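Local coordinates for Rna-binding protein with serine-rich domain 1 (PDB 4A8X) that acts in pre-mRNA splicing as an auxiliary component of the exon junction complex, through an RNA recognition motif that is required for forming the ASAP complex, at residues D19-I24 against G48-E53. Numbering follows the deposited sequence.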
ATOM      1  N   ASP A  19      13.817  -1.702  -3.936  1.00 26.05           N
ATOM      2  CA  ASP A  19      14.401  -0.349  -4.057  1.00 30.36           C
ATOM      3  C   ASP A  19      13.852   0.633  -3.016  1.00 27.98           C
ATOM      4  O   ASP A  19      14.561   1.532  -2.546  1.00 23.37           O
ATOM      5  CB  ASP A  19      14.177   0.227  -5.474  1.00 35.55           C
ATOM      6  CG  ASP A  19      15.211  -0.303  -6.519  1.00 46.84           C
ATOM      7  OD1 ASP A  19      16.278  -0.863  -6.121  1.00 46.94           O
ATOM      8  OD2 ASP A  19      14.966  -0.144  -7.749  1.00 47.60           O
ATOM      9  N   HIS A  20      12.581   0.477  -2.659  1.00 22.80           N
ATOM     10  CA  HIS A  20      11.980   1.311  -1.638  1.00 19.22           C
ATOM     11  C   HIS A  20      12.719   1.044  -0.325  1.00 20.64           C
ATOM     12  O   HIS A  20      13.037   1.966   0.415  1.00 19.21           O
ATOM     13  CB  HIS A  20      10.498   0.955  -1.407  1.00 18.47           C
ATOM     14  CG  HIS A  20       9.555   1.468  -2.465  1.00 18.09           C
ATOM     15  ND1 HIS A  20       8.422   0.788  -2.819  1.00 19.49           N
ATOM     16  CD2 HIS A  20       9.578   2.591  -3.222  1.00 21.75           C
ATOM     17  CE1 HIS A  20       7.774   1.467  -3.757  1.00 19.78           C
ATOM     18  NE2 HIS A  20       8.454   2.575  -4.005  1.00 20.81           N
ATOM     19  N   ILE A  21      12.995  -0.223  -0.058  1.00 16.93           N
ATOM     20  CA  ILE A  21      13.638  -0.617   1.195  1.00 19.77           C
ATOM     21  C   ILE A  21      15.062  -0.074   1.223  1.00 17.55           C
ATOM     22  O   ILE A  21      15.530   0.401   2.258  1.00 19.48           O
ATOM     23  CB  ILE A  21      13.646  -2.159   1.357  1.00 19.89           C
ATOM     24  CG1 ILE A  21      12.199  -2.686   1.611  1.00 20.94           C
ATOM     25  CG2 ILE A  21      14.568  -2.567   2.499  1.00 19.99           C
ATOM     26  CD1 ILE A  21      11.561  -2.142   2.865  1.00 20.43           C
ATOM     27  N   MET A  22      15.754  -0.144   0.087  1.00 23.20           N
ATOM     28  CA  MET A  22      17.122   0.382  -0.022  1.00 22.30           C
ATOM     29  C   MET A  22      17.109   1.878   0.270  1.00 24.08           C
ATOM     30  O   MET A  22      17.910   2.379   1.078  1.00 22.27           O
ATOM     31  CB  MET A  22      17.672   0.118  -1.442  1.00 23.31           C
ATOM     32  CG  MET A  22      19.095   0.736  -1.719  1.00 30.87           C
ATOM     33  SD  MET A  22      20.428   0.035  -0.674  1.00 34.90           S
ATOM     34  CE  MET A  22      21.821   1.065  -1.189  1.00 56.02           C
ATOM     35  N   GLU A  23      16.206   2.598  -0.395  1.00 22.81           N
ATOM     36  CA  GLU A  23      16.090   4.044  -0.227  1.00 26.33           C
ATOM     37  C   GLU A  23      15.738   4.437   1.230  1.00 24.16           C
ATOM     38  O   GLU A  23      16.363   5.330   1.826  1.00 20.11           O
ATOM     39  CB  GLU A  23      15.056   4.603  -1.209  1.00 24.19           C
ATOM     40  CG  GLU A  23      14.862   6.072  -1.096  1.00 30.76           C
ATOM     41  CD  GLU A  23      13.849   6.626  -2.082  1.00 29.12           C
ATOM     42  OE1 GLU A  23      13.449   5.923  -3.023  1.00 32.33           O
ATOM     43  OE2 GLU A  23      13.477   7.787  -1.905  1.00 36.00           O
ATOM     44  N   ILE A  24      14.759   3.757   1.827  1.00 18.35           N
ATOM     45  CA  ILE A  24      14.293   4.144   3.135  1.00 16.31           C
ATOM     46  C   ILE A  24      15.366   3.851   4.218  1.00 17.49           C
ATOM     47  O   ILE A  24      15.657   4.692   5.060  1.00 17.79           O
ATOM     48  CB  ILE A  24      12.953   3.403   3.462  1.00 15.35           C
ATOM     49  CG1 ILE A  24      11.805   4.012   2.640  1.00 19.93           C
ATOM     50  CG2 ILE A  24      12.658   3.448   4.932  1.00 15.30           C
ATOM     51  CD1 ILE A  24      10.524   3.133   2.635  1.00 23.67           C
ATOM     52  N   GLY A  48       6.318  -9.992   1.869  1.00 21.68           N
ATOM     53  CA  GLY A  48       5.906  -9.029   2.885  1.00 24.04           C
ATOM     54  C   GLY A  48       6.942  -8.760   3.965  1.00 21.39           C
ATOM     55  O   GLY A  48       6.626  -8.181   4.995  1.00 20.56           O
ATOM     56  N   TYR A  49       8.183  -9.174   3.716  1.00 20.88           N
ATOM     57  CA  TYR A  49       9.258  -8.880   4.639  1.00 20.09           C
ATOM     58  C   TYR A  49      10.612  -8.755   3.919  1.00 21.17           C
ATOM     59  O   TYR A  49      10.739  -9.147   2.754  1.00 20.12           O
ATOM     60  CB  TYR A  49       9.320  -9.936   5.717  1.00 20.84           C
ATOM     61  CG  TYR A  49       9.740 -11.306   5.250  1.00 24.71           C
ATOM     62  CD1 TYR A  49      11.073 -11.637   5.111  1.00 28.88           C
ATOM     63  CD2 TYR A  49       8.780 -12.267   4.933  1.00 30.73           C
ATOM     64  CE1 TYR A  49      11.455 -12.919   4.675  1.00 35.86           C
ATOM     65  CE2 TYR A  49       9.141 -13.535   4.510  1.00 35.77           C
ATOM     66  CZ  TYR A  49      10.478 -13.856   4.381  1.00 36.84           C
ATOM     67  OH  TYR A  49      10.819 -15.115   3.952  1.00 35.90           O
ATOM     68  N   ALA A  50      11.600  -8.186   4.621  1.00 18.70           N
ATOM     69  CA  ALA A  50      12.955  -8.069   4.098  1.00 22.82           C
ATOM     70  C   ALA A  50      13.989  -8.191   5.220  1.00 24.77           C
ATOM     71  O   ALA A  50      13.712  -7.842   6.370  1.00 24.29           O
ATOM     72  CB  ALA A  50      13.146  -6.733   3.382  1.00 21.74           C
ATOM     73  N   TYR A  51      15.179  -8.687   4.885  1.00 22.14           N
ATOM     74  CA  TYR A  51      16.309  -8.549   5.802  1.00 23.58           C
ATOM     75  C   TYR A  51      17.237  -7.473   5.258  1.00 27.09           C
ATOM     76  O   TYR A  51      17.496  -7.401   4.040  1.00 30.54           O
ATOM     77  CB  TYR A  51      17.070  -9.853   5.955  1.00 24.07           C
ATOM     78  CG  TYR A  51      16.286 -10.976   6.555  1.00 28.33           C
ATOM     79  CD1 TYR A  51      16.327 -11.217   7.923  1.00 30.21           C
ATOM     80  CD2 TYR A  51      15.521 -11.815   5.763  1.00 31.88           C
ATOM     81  CE1 TYR A  51      15.621 -12.280   8.490  1.00 34.94           C
ATOM     82  CE2 TYR A  51      14.818 -12.899   6.320  1.00 38.47           C
ATOM     83  CZ  TYR A  51      14.880 -13.106   7.693  1.00 38.12           C
ATOM     84  OH  TYR A  51      14.192 -14.136   8.281  1.00 37.27           O
ATOM     85  N   VAL A  52      17.710  -6.616   6.153  1.00 22.12           N
ATOM     86  CA  VAL A  52      18.673  -5.582   5.795  1.00 22.93           C
ATOM     87  C   VAL A  52      19.912  -5.686   6.709  1.00 25.32           C
ATOM     88  O   VAL A  52      19.793  -5.683   7.939  1.00 21.52           O
ATOM     89  CB  VAL A  52      18.034  -4.171   5.876  1.00 26.90           C
ATOM     90  CG1 VAL A  52      19.057  -3.104   5.566  1.00 27.65           C
ATOM     91  CG2 VAL A  52      16.847  -4.070   4.875  1.00 27.27           C
ATOM     92  N   GLU A  53      21.090  -5.794   6.106  1.00 24.36           N
ATOM     93  CA  GLU A  53      22.329  -5.871   6.882  1.00 28.01           C
ATOM     94  C   GLU A  53      23.126  -4.604   6.675  1.00 26.68           C
ATOM     95  O   GLU A  53      23.417  -4.236   5.536  1.00 25.54           O
ATOM     96  CB  GLU A  53      23.158  -7.094   6.477  1.00 27.26           C
ATOM     97  CG  GLU A  53      24.500  -7.114   7.161  1.00 48.86           C
ATOM     98  CD  GLU A  53      25.255  -8.401   6.953  1.00 52.76           C
ATOM     99  OE1 GLU A  53      25.982  -8.499   5.943  1.00 53.06           O
ATOM    100  OE2 GLU A  53      25.134  -9.301   7.816  1.00 55.34           O
TER
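Ile21 of helix 18-26 faces Ala50 of strand 46-54, and theirs are the nearest CA atoms of the two segments, 8.0 Å apart. Such a spacing leaves room for small and branched apolar side chains between helix and sheet, and the contact is made entirely by these. Within 19-24 the peptide groups are taken up by the helix, as in the bond from Glu23 N to Asp19 O; those of 48-53 bond to strands on both flanks, Val52 to Val7 and Tyr51 to Asp35, for example.

Ile21 is the one helix residue in the contact. With chi1 at -70°, CG2 lies anti to the backbone N, and this methyl branch makes both contacts with the strand. It meets CG2 of Val52 methyl to methyl at 3.6 Å, the two side chains slanting across one another. Toward Ala50 it comes less close, 4.5 Å from CG2 to the CB atom. Isoleucine suits the helix because its beta branch sets a methyl close to the backbone on the sheet side, leaving CG1 and CD1 for other core residues. Alanine's short side chain suits the nearest CA pair, while beta-branched valine fits an extended strand and offers CG2 to the isoleucine.

In the RNA recognition motif two helices pack on one face of an antiparallel sheet, and here side chains alternate along 46-54, an inner strand between 31-39 and 6-10. Ala50 and Val52 point into the core, which Met36, Leu12 and Val16 extend around Ile21; Tyr49 and Tyr51 point to the opposite face, where both rings meet His8. Aromatic residues there are the family's usual RNA-binding surface. The helix is similarly divided: while Ile21 is buried against the sheet, the His20 ring, through NE2, and both Glu23 carboxylate oxygens hydrogen-bond to the backbone of another protein's chain, and Ile24 packs on one of its aromatic side chains.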